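Local atomic coordinates of D-alanyl-D-alanine carboxypeptidase (Penicillin binding protein) family protein (Francisella tularensis subsp. tularensis, PDB entry 6OSU), a protein that probably removes the terminal D-alanine from peptidoglycan precursor peptides, as a serine-type D-alanyl-D-alanine carboxypeptidase of the penicillin-binding protein family. Residues R59-I73 with M147-F161. Residues are numbered along the deposited sequence; the frame is centred on the assembly and turned at random.
Sequences RRAPASLTKIMTSYI and MNQTAKAIGMNNTHF
Met69 and Met147 pass each other in opposite directions, each a knob in a hole of the other helix. Met69 enters among Met147, Thr150, Ala151 and Ile154; its CG stands anti to the backbone N (chi1 173°), and bends further along bring CE to 3.8 Å from Ala151 CB, a methyl small enough to admit it. Met147, bent at its last torsion, sends its CE between Thr66 and Thr70, 3.5 Å from Thr66 CG2, while Ile73 CD1 packs on its CG. Unbranched, flexible methionines suit two helices crossing nearly at right angles (88°), with axes 10.3 Å apart.

Aromatic rings extend this apolar core. Ile154 places CD1 over one face of Tyr72, a CH-pi contact 3.9 Å from the ring centroid, while the phenol hydroxyl bonds to Ser185. Phe161 receives Met147 CE over one face, and its CE2 lies 3.8 Å from Met69 CB. Asn148 fixes the backbone of Phe161 with two bonds: its OD1 accepts from Phe161 N and its ND2 donates to Phe161 O.

The polar link lies at the exposed margin. The long chain of Arg59 reaches across to give a nearly straight NH2 bond (2.6 Å, 171°) to an in-plane lone pair of Asn158 OD1; NE adds a weak one.

Helix 147-154 closes in a Schellman motif, with Gly155 supplying the positive phi. At the start of helix 66-73 lies the SxxK motif of penicillin-binding proteins: Lys67 NZ, of the predicted proton acceptor, bonds to OG of Ser64, the predicted nucleophile. Neither side chain touches 147-161; the packing joins their helix to helix 140-154 on the side where Met69 and Tyr72 point, while strand 274-282 touches Ile68.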
loop_
_atom_site.group_PDB
_atom_site.type_symbol
_atom_site.label_atom_id
_atom_site.label_comp_id
_atom_site.label_asym_id
_atom_site.label_seq_id
_atom_site.Cartn_x
_atom_site.Cartn_y
_atom_site.Cartn_z
ATOM N N ARG A 59 6.788 -15.708 8.631
ATOM C CA ARG A 59 7.673 -15.579 7.483
ATOM C C ARG A 59 7.275 -16.570 6.393
ATOM O O ARG A 59 7.201 -17.779 6.638
ATOM C CB ARG A 59 9.118 -15.788 7.924
ATOM C CG ARG A 59 9.610 -14.656 8.802
ATOM C CD ARG A 59 10.989 -14.903 9.376
ATOM N NE ARG A 59 11.430 -13.746 10.150
ATOM C CZ ARG A 59 12.670 -13.571 10.597
ATOM N NH1 ARG A 59 13.604 -14.479 10.347
ATOM N NH2 ARG A 59 12.973 -12.482 11.290
ATOM N N ARG A 60 7.007 -16.052 5.196
ATOM C CA ARG A 60 6.671 -16.853 4.030
ATOM C C ARG A 60 7.514 -16.388 2.853
ATOM O O ARG A 60 8.202 -15.367 2.923
ATOM C CB ARG A 60 5.179 -16.757 3.678
ATOM C CG ARG A 60 4.227 -16.990 4.829
ATOM C CD ARG A 60 2.814 -17.208 4.304
ATOM N NE ARG A 60 2.566 -18.607 3.958
ATOM C CZ ARG A 60 2.670 -19.114 2.732
ATOM N NH1 ARG A 60 3.016 -18.337 1.716
ATOM N NH2 ARG A 60 2.425 -20.400 2.524
ATOM N N ALA A 61 7.436 -17.142 1.753
ATOM C CA ALA A 61 8.260 -16.844 0.591
ATOM C C ALA A 61 7.709 -15.614 -0.133
ATOM O O ALA A 61 6.494 -15.398 -0.153
ATOM C CB ALA A 61 8.312 -18.046 -0.352
ATOM N N PRO A 62 8.575 -14.772 -0.711
ATOM C CA PRO A 62 8.088 -13.504 -1.271
ATOM C C PRO A 62 7.528 -13.622 -2.682
ATOM O O PRO A 62 6.610 -12.877 -3.028
ATOM C CB PRO A 62 9.333 -12.603 -1.250
ATOM C CG PRO A 62 10.361 -13.350 -0.463
ATOM C CD PRO A 62 10.041 -14.793 -0.644
ATOM N N ALA A 63 8.075 -14.506 -3.511
ATOM C CA ALA A 63 7.690 -14.608 -4.942
ATOM C C ALA A 63 7.960 -13.247 -5.599
ATOM O O ALA A 63 8.905 -12.553 -5.198
ATOM C CB ALA A 63 6.263 -15.110 -5.072
ATOM N N SER A 64 7.161 -12.823 -6.586
ATOM C CA SER A 64 7.435 -11.581 -7.307
ATOM C C SER A 64 7.117 -10.331 -6.504
ATOM O O SER A 64 7.320 -9.235 -7.036
ATOM C CB SER A 64 6.652 -11.526 -8.624
ATOM O OG SER A 64 7.281 -12.278 -9.652
ATOM N N LEU A 65 6.628 -10.453 -5.264
ATOM C CA LEU A 65 6.522 -9.272 -4.414
ATOM C C LEU A 65 7.894 -8.665 -4.162
ATOM O O LEU A 65 7.991 -7.471 -3.848
ATOM C CB LEU A 65 5.833 -9.627 -3.098
ATOM C CG LEU A 65 4.474 -10.326 -3.199
ATOM C CD1 LEU A 65 3.769 -10.324 -1.846
ATOM C CD2 LEU A 65 3.593 -9.686 -4.270
ATOM N N THR A 66 8.951 -9.478 -4.296
ATOM C CA THR A 66 10.322 -8.976 -4.296
ATOM C C THR A 66 10.481 -7.796 -5.249
ATOM O O THR A 66 11.176 -6.824 -4.934
ATOM C CB THR A 66 11.283 -10.104 -4.682
ATOM O OG1 THR A 66 11.124 -11.224 -3.793
ATOM C CG2 THR A 66 12.724 -9.626 -4.650
ATOM N N LYS A 67 9.830 -7.862 -6.416
ATOM C CA LYS A 67 9.958 -6.810 -7.421
ATOM C C LYS A 67 9.482 -5.455 -6.917
ATOM O O LYS A 67 9.855 -4.428 -7.494
ATOM C CB LYS A 67 9.181 -7.185 -8.686
ATOM C CG LYS A 67 9.758 -8.359 -9.465
ATOM C CD LYS A 67 9.059 -8.508 -10.807
ATOM C CE LYS A 67 9.687 -9.605 -11.657
ATOM N NZ LYS A 67 9.488 -10.976 -11.088
ATOM N N ILE A 68 8.666 -5.423 -5.861
ATOM C CA ILE A 68 8.250 -4.139 -5.305
ATOM C C ILE A 68 9.439 -3.417 -4.695
ATOM O O ILE A 68 9.600 -2.201 -4.865
ATOM C CB ILE A 68 7.125 -4.331 -4.273
ATOM C CG1 ILE A 68 5.900 -4.970 -4.927
ATOM C CG2 ILE A 68 6.754 -3.000 -3.640
ATOM C CD1 ILE A 68 4.805 -5.302 -3.945
ATOM N N MET A 69 10.292 -4.150 -3.971
ATOM C CA MET A 69 11.488 -3.537 -3.405
ATOM C C MET A 69 12.436 -3.078 -4.502
ATOM O O MET A 69 13.014 -1.987 -4.416
ATOM C CB MET A 69 12.197 -4.511 -2.465
ATOM C CG MET A 69 13.535 -3.987 -1.968
ATOM S SD MET A 69 13.356 -2.442 -1.054
ATOM C CE MET A 69 12.863 -3.056 0.555
ATOM N N THR A 70 12.610 -3.895 -5.543
ATOM C CA THR A 70 13.452 -3.480 -6.660
ATOM C C THR A 70 12.908 -2.208 -7.295
ATOM O O THR A 70 13.651 -1.250 -7.535
ATOM C CB THR A 70 13.555 -4.604 -7.693
ATOM O OG1 THR A 70 14.100 -5.776 -7.070
ATOM C CG2 THR A 70 14.462 -4.190 -8.843
ATOM N N SER A 71 11.598 -2.172 -7.545
ATOM C CA SER A 71 10.978 -0.960 -8.069
ATOM C C SER A 71 11.079 0.190 -7.075
ATOM O O SER A 71 11.228 1.352 -7.471
ATOM C CB SER A 71 9.517 -1.236 -8.419
ATOM O OG SER A 71 8.884 -0.058 -8.882
ATOM N N TYR A 72 10.986 -0.115 -5.777
ATOM C CA TYR A 72 11.137 0.913 -4.749
ATOM C C TYR A 72 12.492 1.605 -4.864
ATOM O O TYR A 72 12.582 2.837 -4.817
ATOM C CB TYR A 72 10.969 0.279 -3.366
ATOM C CG TYR A 72 10.994 1.244 -2.201
ATOM C CD1 TYR A 72 9.813 1.717 -1.644
ATOM C CD2 TYR A 72 12.199 1.667 -1.645
ATOM C CE1 TYR A 72 9.827 2.591 -0.575
ATOM C CE2 TYR A 72 12.224 2.541 -0.575
ATOM C CZ TYR A 72 11.037 2.999 -0.044
ATOM O OH TYR A 72 11.060 3.870 1.018
ATOM N N ILE A 73 13.560 0.823 -5.010
ATOM C CA ILE A 73 14.896 1.401 -5.097
ATOM C C ILE A 73 15.064 2.188 -6.394
ATOM O O ILE A 73 15.740 3.225 -6.422
ATOM C CB ILE A 73 15.946 0.286 -4.951
ATOM C CG1 ILE A 73 15.958 -0.226 -3.509
ATOM C CG2 ILE A 73 17.312 0.772 -5.385
ATOM C CD1 ILE A 73 16.782 -1.470 -3.303
ATOM N N MET A 147 18.927 -4.071 -1.471
ATOM C CA MET A 147 17.538 -4.364 -1.131
ATOM C C MET A 147 17.389 -4.704 0.346
ATOM O O MET A 147 16.442 -4.256 1.001
ATOM C CB MET A 147 17.013 -5.520 -1.982
ATOM C CG MET A 147 17.023 -5.271 -3.473
ATOM S SD MET A 147 16.549 -6.762 -4.366
ATOM C CE MET A 147 14.854 -6.948 -3.823
ATOM N N ASN A 148 18.315 -5.499 0.886
ATOM C CA ASN A 148 18.207 -5.907 2.283
ATOM C C ASN A 148 18.524 -4.758 3.238
ATOM O O ASN A 148 17.934 -4.679 4.322
ATOM C CB ASN A 148 19.115 -7.110 2.544
ATOM C CG ASN A 148 18.607 -8.375 1.869
ATOM O OD1 ASN A 148 17.402 -8.623 1.822
ATOM N ND2 ASN A 148 19.521 -9.171 1.332
ATOM N N GLN A 149 19.437 -3.861 2.857
ATOM C CA GLN A 149 19.677 -2.664 3.660
ATOM C C GLN A 149 18.459 -1.753 3.654
ATOM O O GLN A 149 18.051 -1.235 4.699
ATOM C CB GLN A 149 20.894 -1.905 3.137
ATOM C CG GLN A 149 22.210 -2.624 3.294
ATOM C CD GLN A 149 23.323 -1.928 2.541
ATOM O OE1 GLN A 149 24.222 -2.574 2.002
ATOM N NE2 GLN A 149 23.265 -0.600 2.491
ATOM N N THR A 150 17.878 -1.532 2.474
ATOM C CA THR A 150 16.698 -0.683 2.375
ATOM C C THR A 150 15.541 -1.262 3.180
ATOM O O THR A 150 14.780 -0.519 3.812
ATOM C CB THR A 150 16.306 -0.508 0.906
ATOM O OG1 THR A 150 17.383 0.119 0.197
ATOM C CG2 THR A 150 15.058 0.355 0.777
ATOM N N ALA A 151 15.404 -2.590 3.185
ATOM C CA ALA A 151 14.343 -3.219 3.962
ATOM C C ALA A 151 14.512 -2.939 5.451
ATOM O O ALA A 151 13.538 -2.624 6.143
ATOM C CB ALA A 151 14.313 -4.722 3.690
ATOM N N LYS A 152 15.746 -3.040 5.960
ATOM C CA LYS A 152 15.996 -2.707 7.360
ATOM C C LYS A 152 15.663 -1.249 7.646
ATOM O O LYS A 152 15.129 -0.922 8.713
ATOM C CB LYS A 152 17.456 -2.992 7.729
ATOM C CG LYS A 152 17.900 -4.442 7.569
ATOM C CD LYS A 152 17.376 -5.337 8.682
ATOM C CE LYS A 152 17.929 -6.752 8.543
ATOM N NZ LYS A 152 17.488 -7.659 9.643
ATOM N N ALA A 153 15.963 -0.357 6.700
ATOM C CA ALA A 153 15.731 1.067 6.922
ATOM C C ALA A 153 14.246 1.408 6.953
ATOM O O ALA A 153 13.835 2.305 7.698
ATOM C CB ALA A 153 16.441 1.886 5.846
ATOM N N ILE A 154 13.430 0.724 6.148
ATOM C CA ILE A 154 11.989 0.947 6.190
ATOM C C ILE A 154 11.373 0.378 7.464
ATOM O O ILE A 154 10.283 0.796 7.867
ATOM C CB ILE A 154 11.336 0.346 4.931
ATOM C CG1 ILE A 154 11.972 0.936 3.672
ATOM C CG2 ILE A 154 9.833 0.598 4.907
ATOM C CD1 ILE A 154 11.380 0.402 2.393
ATOM N N GLY A 155 12.057 -0.542 8.132
ATOM C CA GLY A 155 11.502 -1.215 9.285
ATOM C C GLY A 155 10.942 -2.589 9.002
ATOM O O GLY A 155 10.201 -3.121 9.839
ATOM N N MET A 156 11.255 -3.171 7.847
ATOM C CA MET A 156 10.850 -4.531 7.505
ATOM C C MET A 156 11.837 -5.487 8.165
ATOM O O MET A 156 12.817 -5.925 7.560
ATOM C CB MET A 156 10.810 -4.713 5.992
ATOM C CG MET A 156 10.049 -3.619 5.254
ATOM S SD MET A 156 10.293 -3.690 3.469
ATOM C CE MET A 156 9.695 -5.342 3.121
ATOM N N ASN A 157 11.572 -5.813 9.427
ATOM C CA ASN A 157 12.508 -6.580 10.236
ATOM C C ASN A 157 12.381 -8.085 10.047
ATOM O O ASN A 157 13.199 -8.832 10.596
ATOM C CB ASN A 157 12.323 -6.239 11.717
ATOM C CG ASN A 157 12.651 -4.793 12.024
ATOM O OD1 ASN A 157 11.783 -4.023 12.432
ATOM N ND2 ASN A 157 13.911 -4.417 11.831
ATOM N N ASN A 158 11.385 -8.548 9.298
ATOM C CA ASN A 158 11.248 -9.976 9.046
ATOM C C ASN A 158 11.250 -10.236 7.548
ATOM O O ASN A 158 10.354 -10.905 7.022
ATOM C CB ASN A 158 9.976 -10.517 9.697
ATOM C CG ASN A 158 10.010 -10.416 11.207
ATOM O OD1 ASN A 158 10.961 -10.863 11.849
ATOM N ND2 ASN A 158 8.976 -9.817 11.784
ATOM N N THR A 159 12.259 -9.712 6.858
ATOM C CA THR A 159 12.326 -9.759 5.405
ATOM C C THR A 159 13.768 -9.963 4.982
ATOM O O THR A 159 14.664 -9.281 5.484
ATOM C CB THR A 159 11.773 -8.469 4.789
ATOM O OG1 THR A 159 10.346 -8.472 4.887
ATOM C CG2 THR A 159 12.173 -8.343 3.328
ATOM N N HIS A 160 13.990 -10.908 4.072
ATOM C CA HIS A 160 15.315 -11.113 3.501
ATOM C C HIS A 160 15.153 -11.574 2.064
ATOM O O HIS A 160 14.540 -12.616 1.811
ATOM C CB HIS A 160 16.125 -12.132 4.301
ATOM C CG HIS A 160 17.524 -12.300 3.803
ATOM N ND1 HIS A 160 18.541 -11.433 4.138
ATOM C CD2 HIS A 160 18.069 -13.213 2.965
ATOM C CE1 HIS A 160 19.656 -11.815 3.542
ATOM N NE2 HIS A 160 19.397 -12.892 2.823
ATOM N N PHE A 161 15.706 -10.805 1.132
ATOM C CA PHE A 161 15.646 -11.123 -0.286
ATOM C C PHE A 161 16.908 -11.857 -0.719
ATOM O O PHE A 161 18.010 -11.544 -0.262
ATOM C CB PHE A 161 15.463 -9.851 -1.111
ATOM C CG PHE A 161 14.193 -9.113 -0.805
ATOM C CD1 PHE A 161 12.964 -9.649 -1.160
ATOM C CD2 PHE A 161 14.222 -7.886 -0.167
ATOM C CE1 PHE A 161 11.789 -8.976 -0.884
ATOM C CE2 PHE A 161 13.052 -7.204 0.111
ATOM C CZ PHE A 161 11.832 -7.749 -0.250
#